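Endoglucanase (Komagataeibacter sucrofermentans, PDB 6VC5) probably hydrolyses internal beta-1,4-glucosidic linkages in cellulose and related beta-glucans, as a cellulase of glycosyl hydrolase family 8. Local coordinates at residues A9-R12 against D13-H17; W56-A59 against R60-Q64; W107-A110 against D111-Q114; L277-A280 against S281-L285. All coordinates share one frame; numbering follows the deposited sequence.

Contact 1. Residues A9-R12 against D13-H17; sequences AIFR and DKYFH
F11 and Y15, one helical turn apart at the end of helix 4-15, make a T-shaped aromatic pair. The edge of the Y15 ring stands on the face of F11, with Y15 CD2 over the ring centre and 3.7 Å from F11 CE1; the planes are 65° apart. F11 has CG anti to the backbone N (chi1 -170°), which brings its ring alongside Y15. Y300 and F42 each add a further edge-to-face ring, on Y15 and F11 respectively. With an alanine in place of F11, Y15 would probably lose the ring face that its edge rests on, leaving a gap between the helix and L294.

A further aliphatic contact is at R12, whose CG lies 3.5 Å from F16 CB, the two side chains running the same way. The guanidinium goes on to a salt bridge with D48.

Among the backbone bonds, D13 N donates to A9 O and Y15 N to F11 O, and the last, from F16 N to R12 O, measures 3.0 Å. A water donates to both I10 O and D13 OD1, at 2.9 Å from I10 O.

The helix end is therefore two-sided: aromatic packing anchors its buried face, while water and charged side chains serve the solvent side.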
loop_
_atom_site.group_PDB
_atom_site.type_symbol
_atom_site.label_atom_id
_atom_site.label_comp_id
_atom_site.label_asym_id
_atom_site.label_seq_id
_atom_site.Cartn_x
_atom_site.Cartn_y
_atom_site.Cartn_z
ATOM N N ALA A 9 -18.909 6.807 -0.380
ATOM C CA ALA A 9 -20.256 6.308 -0.108
ATOM C C ALA A 9 -20.538 5.007 -0.858
ATOM O O ALA A 9 -21.192 4.103 -0.323
ATOM C CB ALA A 9 -21.291 7.370 -0.463
ATOM N N ILE A 10 -20.060 4.895 -2.098
ATOM C CA ILE A 10 -20.201 3.650 -2.849
ATOM C C ILE A 10 -19.376 2.533 -2.216
ATOM O O ILE A 10 -19.868 1.413 -2.016
ATOM C CB ILE A 10 -19.816 3.864 -4.323
ATOM C CG1 ILE A 10 -20.747 4.878 -4.989
ATOM C CG2 ILE A 10 -19.862 2.555 -5.073
ATOM C CD1 ILE A 10 -20.157 5.460 -6.277
ATOM N N PHE A 11 -18.093 2.807 -1.930
ATOM C CA PHE A 11 -17.241 1.815 -1.280
ATOM C C PHE A 11 -17.865 1.347 0.025
ATOM O O PHE A 11 -17.949 0.140 0.291
ATOM C CB PHE A 11 -15.852 2.408 -1.021
ATOM C CG PHE A 11 -14.823 1.397 -0.580
ATOM C CD1 PHE A 11 -13.994 0.780 -1.506
ATOM C CD2 PHE A 11 -14.682 1.069 0.759
ATOM C CE1 PHE A 11 -13.032 -0.154 -1.102
ATOM C CE2 PHE A 11 -13.725 0.139 1.172
ATOM C CZ PHE A 11 -12.906 -0.471 0.242
ATOM N N ARG A 12 -18.334 2.299 0.830
ATOM C CA ARG A 12 -18.909 1.979 2.133
ATOM C C ARG A 12 -20.152 1.111 1.989
ATOM O O ARG A 12 -20.339 0.144 2.741
ATOM C CB ARG A 12 -19.235 3.274 2.881
ATOM C CG ARG A 12 -19.780 3.057 4.287
ATOM C CD ARG A 12 -20.318 4.360 4.858
ATOM N NE ARG A 12 -21.440 4.873 4.080
ATOM C CZ ARG A 12 -21.726 6.165 3.936
ATOM N NH1 ARG A 12 -20.968 7.086 4.518
ATOM N NH2 ARG A 12 -22.769 6.540 3.203
ATOM N N ASP A 13 -21.013 1.434 1.024
ATOM C CA ASP A 13 -22.223 0.639 0.830
ATOM C C ASP A 13 -21.885 -0.812 0.498
ATOM O O ASP A 13 -22.593 -1.735 0.921
ATOM C CB ASP A 13 -23.071 1.265 -0.277
ATOM C CG ASP A 13 -24.271 0.415 -0.649
ATOM O OD1 ASP A 13 -24.485 0.184 -1.860
ATOM O OD2 ASP A 13 -25.007 -0.015 0.267
ATOM N N LYS A 14 -20.796 -1.036 -0.244
ATOM C CA LYS A 14 -20.472 -2.377 -0.718
ATOM C C LYS A 14 -19.716 -3.200 0.324
ATOM O O LYS A 14 -19.970 -4.403 0.463
ATOM C CB LYS A 14 -19.647 -2.288 -2.005
ATOM C CG LYS A 14 -20.433 -1.738 -3.188
ATOM C CD LYS A 14 -19.562 -1.595 -4.422
ATOM C CE LYS A 14 -20.358 -1.886 -5.686
ATOM N NZ LYS A 14 -20.187 -3.297 -6.132
ATOM N N TYR A 15 -18.792 -2.579 1.070
ATOM C CA TYR A 15 -17.813 -3.336 1.836
ATOM C C TYR A 15 -17.770 -3.033 3.323
ATOM O O TYR A 15 -17.106 -3.778 4.053
ATOM C CB TYR A 15 -16.403 -3.155 1.247
ATOM C CG TYR A 15 -16.345 -3.403 -0.243
ATOM C CD1 TYR A 15 -16.686 -4.645 -0.778
ATOM C CD2 TYR A 15 -15.965 -2.396 -1.115
ATOM C CE1 TYR A 15 -16.647 -4.876 -2.143
ATOM C CE2 TYR A 15 -15.924 -2.617 -2.487
ATOM C CZ TYR A 15 -16.265 -3.852 -2.988
ATOM O OH TYR A 15 -16.223 -4.086 -4.339
ATOM N N PHE A 16 -18.434 -1.980 3.793
ATOM C CA PHE A 16 -18.425 -1.611 5.203
ATOM C C PHE A 16 -19.581 -2.277 5.944
ATOM O O PHE A 16 -20.711 -2.333 5.448
ATOM C CB PHE A 16 -18.526 -0.087 5.321
ATOM C CG PHE A 16 -18.804 0.420 6.721
ATOM C CD1 PHE A 16 -17.772 0.633 7.623
ATOM C CD2 PHE A 16 -20.097 0.720 7.113
ATOM C CE1 PHE A 16 -18.036 1.120 8.902
ATOM C CE2 PHE A 16 -20.374 1.209 8.392
ATOM C CZ PHE A 16 -19.351 1.410 9.282
ATOM N N HIS A 17 -19.291 -2.773 7.143
ATOM C CA HIS A 17 -20.296 -3.338 8.024
ATOM C C HIS A 17 -20.370 -2.533 9.319
ATOM O O HIS A 17 -19.370 -1.943 9.754
ATOM C CB HIS A 17 -19.955 -4.804 8.320
ATOM C CG HIS A 17 -20.061 -5.679 7.114
ATOM N ND1 HIS A 17 -21.167 -6.460 6.854
ATOM C CD2 HIS A 17 -19.224 -5.847 6.062
ATOM C CE1 HIS A 17 -20.993 -7.096 5.709
ATOM N NE2 HIS A 17 -19.826 -6.738 5.205
HETATM O O HOH W 1 -22.372 1.024 -3.367
#

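Contact 2. Residues W56-A59 against R60-Q64; sequences WVWA and RTNLQ
W58 turns its CG anti to the backbone N (chi1 -168°), while N62 keeps CG beside its own N (chi1 -68°), and the two torsions bring the N62 amide over one face of the indole. The amide lies 28° from the ring plane, with N62 ND2 3.2 Å from W58 NE1; both are donors, so this is packing and no bond. N62 CB sits over the six-membered ring in a CH-pi contact, 3.9 Å from its centroid. The same ND2 donates to W58 O at 3.0 Å, a bond lying close to the amide plane, and N62 N reaches that oxygen too.

Two residues earlier in each case, W56 and R60 meet in a similar way: R60 CB stands over the six-membered ring of W56, 3.9 Å from its centroid, and the arginine chain then runs on past W56 CZ2.

T61 OG1 donates to V57 O at 2.7 Å, and T61 N reaches the same oxygen from the opposite face of its plane. At the helix end A59 O takes both L63 N, at 2.9 Å, and Q64 N, at 3.2 Å.

Three successive carbonyls thus each accept two hydrogen bonds. Of the side chains, N62 both covers W58 and bonds its carbonyl, R60 covers W56 with its aliphatic chain, and T61 adds its hydroxyl to V57 O.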
loop_
_atom_site.group_PDB
_atom_site.type_symbol
_atom_site.label_atom_id
_atom_site.label_comp_id
_atom_site.label_asym_id
_atom_site.label_seq_id
_atom_site.Cartn_x
_atom_site.Cartn_y
_atom_site.Cartn_z
ATOM N N TRP A 56 -11.701 1.851 13.166
ATOM C CA TRP A 56 -10.519 1.840 14.022
ATOM C C TRP A 56 -10.731 1.018 15.296
ATOM O O TRP A 56 -9.871 0.216 15.666
ATOM C CB TRP A 56 -10.083 3.273 14.327
ATOM C CG TRP A 56 -9.052 3.400 15.423
ATOM C CD1 TRP A 56 -9.111 4.259 16.492
ATOM C CD2 TRP A 56 -7.803 2.697 15.549
ATOM N NE1 TRP A 56 -7.997 4.118 17.272
ATOM C CE2 TRP A 56 -7.182 3.162 16.728
ATOM C CE3 TRP A 56 -7.164 1.695 14.806
ATOM C CZ2 TRP A 56 -5.947 2.677 17.168
ATOM C CZ3 TRP A 56 -5.926 1.220 15.251
ATOM C CH2 TRP A 56 -5.341 1.714 16.420
ATOM N N VAL A 57 -11.861 1.199 15.987
ATOM C CA VAL A 57 -12.089 0.417 17.204
ATOM C C VAL A 57 -12.078 -1.079 16.898
ATOM O O VAL A 57 -11.500 -1.875 17.652
ATOM C CB VAL A 57 -13.377 0.864 17.922
ATOM C CG1 VAL A 57 -13.742 -0.118 19.014
ATOM C CG2 VAL A 57 -13.171 2.237 18.525
ATOM N N TRP A 58 -12.676 -1.488 15.773
ATOM C CA TRP A 58 -12.640 -2.904 15.424
ATOM C C TRP A 58 -11.208 -3.379 15.193
ATOM O O TRP A 58 -10.802 -4.436 15.702
ATOM C CB TRP A 58 -13.515 -3.206 14.203
ATOM C CG TRP A 58 -13.710 -4.697 14.026
ATOM C CD1 TRP A 58 -14.722 -5.455 14.537
ATOM C CD2 TRP A 58 -12.828 -5.609 13.346
ATOM N NE1 TRP A 58 -14.538 -6.777 14.190
ATOM C CE2 TRP A 58 -13.380 -6.896 13.470
ATOM C CE3 TRP A 58 -11.634 -5.451 12.636
ATOM C CZ2 TRP A 58 -12.778 -8.027 12.898
ATOM C CZ3 TRP A 58 -11.035 -6.578 12.071
ATOM C CH2 TRP A 58 -11.613 -7.846 12.209
ATOM N N ALA A 59 -10.420 -2.606 14.440
ATOM C CA ALA A 59 -9.048 -3.023 14.150
ATOM C C ALA A 59 -8.201 -3.069 15.419
ATOM O O ALA A 59 -7.393 -3.986 15.606
ATOM C CB ALA A 59 -8.412 -2.079 13.135
ATOM N N ARG A 60 -8.339 -2.061 16.285
ATOM C CA ARG A 60 -7.561 -2.044 17.518
ATOM C C ARG A 60 -7.929 -3.222 18.406
ATOM O O ARG A 60 -7.050 -3.896 18.962
ATOM C CB ARG A 60 -7.815 -0.726 18.246
ATOM C CG ARG A 60 -6.918 -0.491 19.443
ATOM C CD ARG A 60 -7.330 0.792 20.155
ATOM N NE ARG A 60 -8.642 0.661 20.784
ATOM C CZ ARG A 60 -9.474 1.674 21.016
ATOM N NH1 ARG A 60 -9.133 2.909 20.674
ATOM N NH2 ARG A 60 -10.650 1.450 21.591
ATOM N N THR A 61 -9.229 -3.507 18.520
ATOM C CA THR A 61 -9.715 -4.561 19.402
ATOM C C THR A 61 -9.319 -5.944 18.907
ATOM O O THR A 61 -8.936 -6.806 19.704
ATOM C CB THR A 61 -11.235 -4.458 19.504
ATOM O OG1 THR A 61 -11.588 -3.184 20.056
ATOM C CG2 THR A 61 -11.810 -5.590 20.375
ATOM N N ASN A 62 -9.393 -6.175 17.598
ATOM C CA ASN A 62 -9.276 -7.530 17.077
ATOM C C ASN A 62 -7.933 -7.852 16.447
ATOM O O ASN A 62 -7.548 -9.032 16.437
ATOM C CB ASN A 62 -10.389 -7.818 16.062
ATOM C CG ASN A 62 -11.752 -7.878 16.708
ATOM O OD1 ASN A 62 -12.134 -8.905 17.278
ATOM N ND2 ASN A 62 -12.487 -6.776 16.649
ATOM N N LEU A 63 -7.218 -6.859 15.914
ATOM C CA LEU A 63 -5.980 -7.104 15.184
ATOM C C LEU A 63 -4.728 -6.570 15.860
ATOM O O LEU A 63 -3.659 -7.144 15.664
ATOM C CB LEU A 63 -6.045 -6.520 13.759
ATOM C CG LEU A 63 -7.128 -7.071 12.830
ATOM C CD1 LEU A 63 -7.038 -6.347 11.477
ATOM C CD2 LEU A 63 -6.976 -8.572 12.670
ATOM N N GLN A 64 -4.804 -5.484 16.633
ATOM C CA GLN A 64 -3.573 -4.914 17.175
ATOM C C GLN A 64 -2.925 -5.846 18.194
ATOM O O GLN A 64 -3.608 -6.483 19.008
ATOM C CB GLN A 64 -3.805 -3.522 17.772
ATOM C CG GLN A 64 -2.472 -2.794 17.992
ATOM C CD GLN A 64 -2.661 -1.330 18.324
ATOM O OE1 GLN A 64 -3.531 -0.970 19.120
ATOM N NE2 GLN A 64 -1.837 -0.472 17.720
#

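Contact 3. Residues W107-A110 against D111-Q114; sequences WKRA and DYIQ
The start of helix 110-126, just after the bend that follows helix 90-106, has R109 at the N-cap position, and the R109 side chain pairs with D111 and Y112 of the first turn. R109 meets the D111 carboxylate side-on with two nitrogens. R109 NE donates to D111 OD1 at 2.8 Å, nearly straight, using the syn lone pair of that oxygen. R109 NH2 donates to D111 OD2 at 3.0 Å, again on the syn side. The guanidinium and carboxylate planes are only 14° apart, so the salt bridge is nearly flat. D111 reaches it by placing CG between its backbone N and carbonyl carbon (chi1 57°), which folds the carboxylate back toward the N-cap residue.

Y112 lies against one face of the guanidinium. The two planes are at 23°, with R109 CZ 4.3 Å from the ring centroid, off-centre, in a cation-pi contact. Nearer the backbone, R109 CB is 3.6 Å from Y112 CD2. Bends at chi2 and chi3 curl the arginine chain over the ring in this way. The carboxylate thus fixes the rotation of the guanidinium, while the ring carries its face; E53 adds a long, weak ion pair at R109 NH1.

The backbone sets the helix going: I113 N makes a weak bond to R109 O, and Q114 N a firm one to A110 O at 3.0 Å. What results is a helix N terminus at the protein surface, with an arginine paired side-on with an aspartate and stacked on a tyrosine of the first turn.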
loop_
_atom_site.group_PDB
_atom_site.type_symbol
_atom_site.label_atom_id
_atom_site.label_comp_id
_atom_site.label_asym_id
_atom_site.label_seq_id
_atom_site.Cartn_x
_atom_site.Cartn_y
_atom_site.Cartn_z
ATOM N N TRP A 107 -9.839 16.122 12.914
ATOM C CA TRP A 107 -10.834 16.158 13.980
ATOM C C TRP A 107 -10.250 16.600 15.315
ATOM O O TRP A 107 -10.954 16.568 16.332
ATOM C CB TRP A 107 -11.577 14.820 14.090
ATOM C CG TRP A 107 -12.400 14.505 12.849
ATOM C CD1 TRP A 107 -13.304 15.326 12.231
ATOM C CD2 TRP A 107 -12.379 13.288 12.083
ATOM N NE1 TRP A 107 -13.846 14.693 11.133
ATOM C CE2 TRP A 107 -13.297 13.442 11.024
ATOM C CE3 TRP A 107 -11.680 12.078 12.202
ATOM C CZ2 TRP A 107 -13.522 12.437 10.076
ATOM C CZ3 TRP A 107 -11.907 11.085 11.266
ATOM C CH2 TRP A 107 -12.823 11.270 10.217
ATOM N N LYS A 108 -8.982 17.026 15.334
ATOM C CA LYS A 108 -8.348 17.601 16.527
ATOM C C LYS A 108 -8.301 16.599 17.680
ATOM O O LYS A 108 -8.568 16.939 18.834
ATOM C CB LYS A 108 -9.016 18.916 16.957
ATOM C CG LYS A 108 -9.137 19.944 15.833
ATOM C CD LYS A 108 -9.974 21.151 16.259
ATOM C CE LYS A 108 -11.456 20.815 16.267
ATOM N NZ LYS A 108 -11.846 20.049 15.043
ATOM N N ARG A 109 -7.949 15.354 17.360
ATOM C CA ARG A 109 -7.996 14.237 18.297
ATOM C C ARG A 109 -6.562 13.816 18.602
ATOM O O ARG A 109 -5.952 13.056 17.838
ATOM C CB ARG A 109 -8.785 13.080 17.694
ATOM C CG ARG A 109 -10.286 13.274 17.735
ATOM C CD ARG A 109 -10.828 13.040 19.136
ATOM N NE ARG A 109 -10.698 11.651 19.564
ATOM C CZ ARG A 109 -11.661 10.745 19.450
ATOM N NH1 ARG A 109 -12.829 11.091 18.917
ATOM N NH2 ARG A 109 -11.465 9.503 19.878
ATOM N N ALA A 110 -6.041 14.294 19.735
ATOM C CA ALA A 110 -4.658 14.002 20.097
ATOM C C ALA A 110 -4.433 12.516 20.322
ATOM O O ALA A 110 -3.317 12.021 20.118
ATOM C CB ALA A 110 -4.257 14.806 21.338
ATOM N N ASP A 111 -5.475 11.789 20.737
ATOM C CA ASP A 111 -5.331 10.354 20.945
ATOM C C ASP A 111 -5.063 9.624 19.631
ATOM O O ASP A 111 -4.310 8.642 19.607
ATOM C CB ASP A 111 -6.568 9.792 21.658
ATOM C CG ASP A 111 -7.851 10.080 20.911
ATOM O OD1 ASP A 111 -8.149 11.270 20.661
ATOM O OD2 ASP A 111 -8.565 9.111 20.570
ATOM N N TYR A 112 -5.675 10.073 18.526
ATOM C CA TYR A 112 -5.406 9.439 17.240
ATOM C C TYR A 112 -3.973 9.709 16.791
ATOM O O TYR A 112 -3.328 8.831 16.204
ATOM C CB TYR A 112 -6.404 9.926 16.183
ATOM C CG TYR A 112 -7.842 9.433 16.321
ATOM C CD1 TYR A 112 -8.153 8.305 17.065
ATOM C CD2 TYR A 112 -8.880 10.113 15.682
ATOM C CE1 TYR A 112 -9.476 7.858 17.172
ATOM C CE2 TYR A 112 -10.195 9.677 15.779
ATOM C CZ TYR A 112 -10.480 8.551 16.530
ATOM O OH TYR A 112 -11.789 8.116 16.625
ATOM N N ILE A 113 -3.448 10.899 17.089
ATOM C CA ILE A 113 -2.052 11.190 16.768
ATOM C C ILE A 113 -1.127 10.290 17.575
ATOM O O ILE A 113 -0.154 9.746 17.044
ATOM C CB ILE A 113 -1.749 12.683 16.998
ATOM C CG1 ILE A 113 -2.676 13.544 16.136
ATOM C CG2 ILE A 113 -0.284 12.978 16.710
ATOM C CD1 ILE A 113 -2.488 13.347 14.657
ATOM N N GLN A 114 -1.410 10.120 18.870
ATOM C CA GLN A 114 -0.593 9.218 19.677
ATOM C C GLN A 114 -0.661 7.789 19.151
ATOM O O GLN A 114 0.352 7.081 19.128
ATOM C CB GLN A 114 -1.027 9.235 21.139
ATOM C CG GLN A 114 -0.043 8.469 22.017
ATOM C CD GLN A 114 1.396 8.931 21.808
ATOM O OE1 GLN A 114 1.713 10.114 21.964
ATOM N NE2 GLN A 114 2.272 8.000 21.435
#

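Contact 4. Residues L277-A280 against S281-L285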
loop_
_atom_site.group_PDB
_atom_site.type_symbol
_atom_site.label_atom_id
_atom_site.label_comp_id
_atom_site.label_asym_id
_atom_site.label_seq_id
_atom_site.Cartn_x
_atom_site.Cartn_y
_atom_site.Cartn_z
ATOM N N LEU A 277 -5.941 1.248 -14.585
ATOM C CA LEU A 277 -6.106 2.416 -15.439
ATOM C C LEU A 277 -6.064 3.692 -14.616
ATOM O O LEU A 277 -5.515 4.705 -15.063
ATOM C CB LEU A 277 -7.422 2.301 -16.213
ATOM C CG LEU A 277 -7.839 3.451 -17.117
ATOM C CD1 LEU A 277 -6.834 3.643 -18.217
ATOM C CD2 LEU A 277 -9.206 3.154 -17.694
ATOM N N ALA A 278 -6.632 3.658 -13.404
ATOM C CA ALA A 278 -6.531 4.808 -12.512
ATOM C C ALA A 278 -5.074 5.146 -12.208
ATOM O O ALA A 278 -4.669 6.310 -12.288
ATOM C CB ALA A 278 -7.299 4.527 -11.225
ATOM N N VAL A 279 -4.261 4.137 -11.875
ATOM C CA VAL A 279 -2.835 4.366 -11.629
ATOM C C VAL A 279 -2.135 4.900 -12.878
ATOM O O VAL A 279 -1.355 5.858 -12.806
ATOM C CB VAL A 279 -2.179 3.070 -11.123
ATOM C CG1 VAL A 279 -0.675 3.278 -10.991
ATOM C CG2 VAL A 279 -2.774 2.663 -9.767
ATOM N N ALA A 280 -2.372 4.274 -14.033
ATOM C CA ALA A 280 -1.716 4.691 -15.272
ATOM C C ALA A 280 -2.063 6.122 -15.641
ATOM O O ALA A 280 -1.205 6.873 -16.103
ATOM C CB ALA A 280 -2.116 3.761 -16.416
ATOM N N SER A 281 -3.308 6.528 -15.397
ATOM C CA SER A 281 -3.724 7.885 -15.702
ATOM C C SER A 281 -2.977 8.905 -14.844
ATOM O O SER A 281 -2.843 10.064 -15.248
ATOM C CB SER A 281 -5.246 7.990 -15.502
ATOM O OG SER A 281 -5.934 7.082 -16.365
ATOM N N CYS A 282 -2.478 8.499 -13.669
ATOM C CA CYS A 282 -1.750 9.421 -12.812
ATOM C C CYS A 282 -0.255 9.432 -13.137
ATOM O O CYS A 282 0.488 10.273 -12.609
ATOM C CB CYS A 282 -1.950 8.999 -11.365
ATOM S SG CYS A 282 -3.651 9.185 -10.719
ATOM N N THR A 283 0.219 8.499 -13.975
ATOM C CA THR A 283 1.649 8.269 -14.175
ATOM C C THR A 283 1.999 8.083 -15.651
ATOM O O THR A 283 2.814 7.228 -16.012
ATOM C CB THR A 283 2.145 7.084 -13.345
ATOM O OG1 THR A 283 1.388 5.915 -13.673
ATOM C CG2 THR A 283 2.014 7.363 -11.845
ATOM N N GLY A 284 1.402 8.883 -16.531
ATOM C CA GLY A 284 1.888 9.014 -17.896
ATOM C C GLY A 284 1.029 8.429 -18.998
ATOM O O GLY A 284 1.401 8.558 -20.174
ATOM N N LEU A 285 -0.109 7.839 -18.691
ATOM C CA LEU A 285 -0.901 7.289 -19.770
ATOM C C LEU A 285 -1.628 8.390 -20.511
ATOM O O LEU A 285 -2.149 9.295 -19.904
ATOM C CB LEU A 285 -1.873 6.233 -19.270
ATOM C CG LEU A 285 -2.842 5.737 -20.344
ATOM C CD1 LEU A 285 -2.129 4.936 -21.408
ATOM C CD2 LEU A 285 -3.962 4.915 -19.733
#
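Helix 274-282 runs out over S281-L285, and three of the four carbonyls of L277-A280 each accept two donors, L277 O with some reserve. L277 O accepts S281 N at 2.9 Å. A280 O accepts T283 N at 3.0 Å and L285 N at 3.0 Å, from opposite faces of its plane, which draws the chain round through G284. That residue has phi 110° and psi 0°, where a side chain would jam against the preceding carbonyl oxygen.

Two hydroxyls fill out the pairs. S281 has two conformers; in one of them OG donates to L277 O at 2.7 Å, so that bond is less certain. T283 OG1 is set between its backbone N and carbonyl carbon (chi1 57°), which aims it at V279 O, 2.9 Å off and across the plane from C282 N. A valine in place of T283 would probably leave V279 O without its hydroxyl donor and the loop less firmly tied to the helix.

L285 folds back onto L277 and A280: L285 CD2 meets L277 CD1 at a tight 3.5 Å, and L285 CB packs on A280 CB at 3.8 Å. W248 of helix 238-251 touches both A280 and L285.

A positive-phi glycine and an apolar residue folded back onto the last turn are typical of a helix C-terminal cap.

From the N terminus, contact 1 ends helix 4-15, contact 2 ends helix 49-62, contact 3 begins helix 110-126 and contact 4 ends helix 274-282. All these helices fit the (alpha/alpha)6 barrel of family 8 glycosyl hydrolases. Each contact is local and closes only a helical turn or cap; they come in series, so none encloses or crosses another. Contacts 2 and 3 alone touch, W56 packing on Y112, which joins helix 49-62 to helix 110-126. Contact 1 is tied to the same region by F16, which rests on V54 and I55 of helix 49-62. It also shares helix 300-313 with contact 4, which lies across the chain's centre from contact 2, about 34 Å between centres.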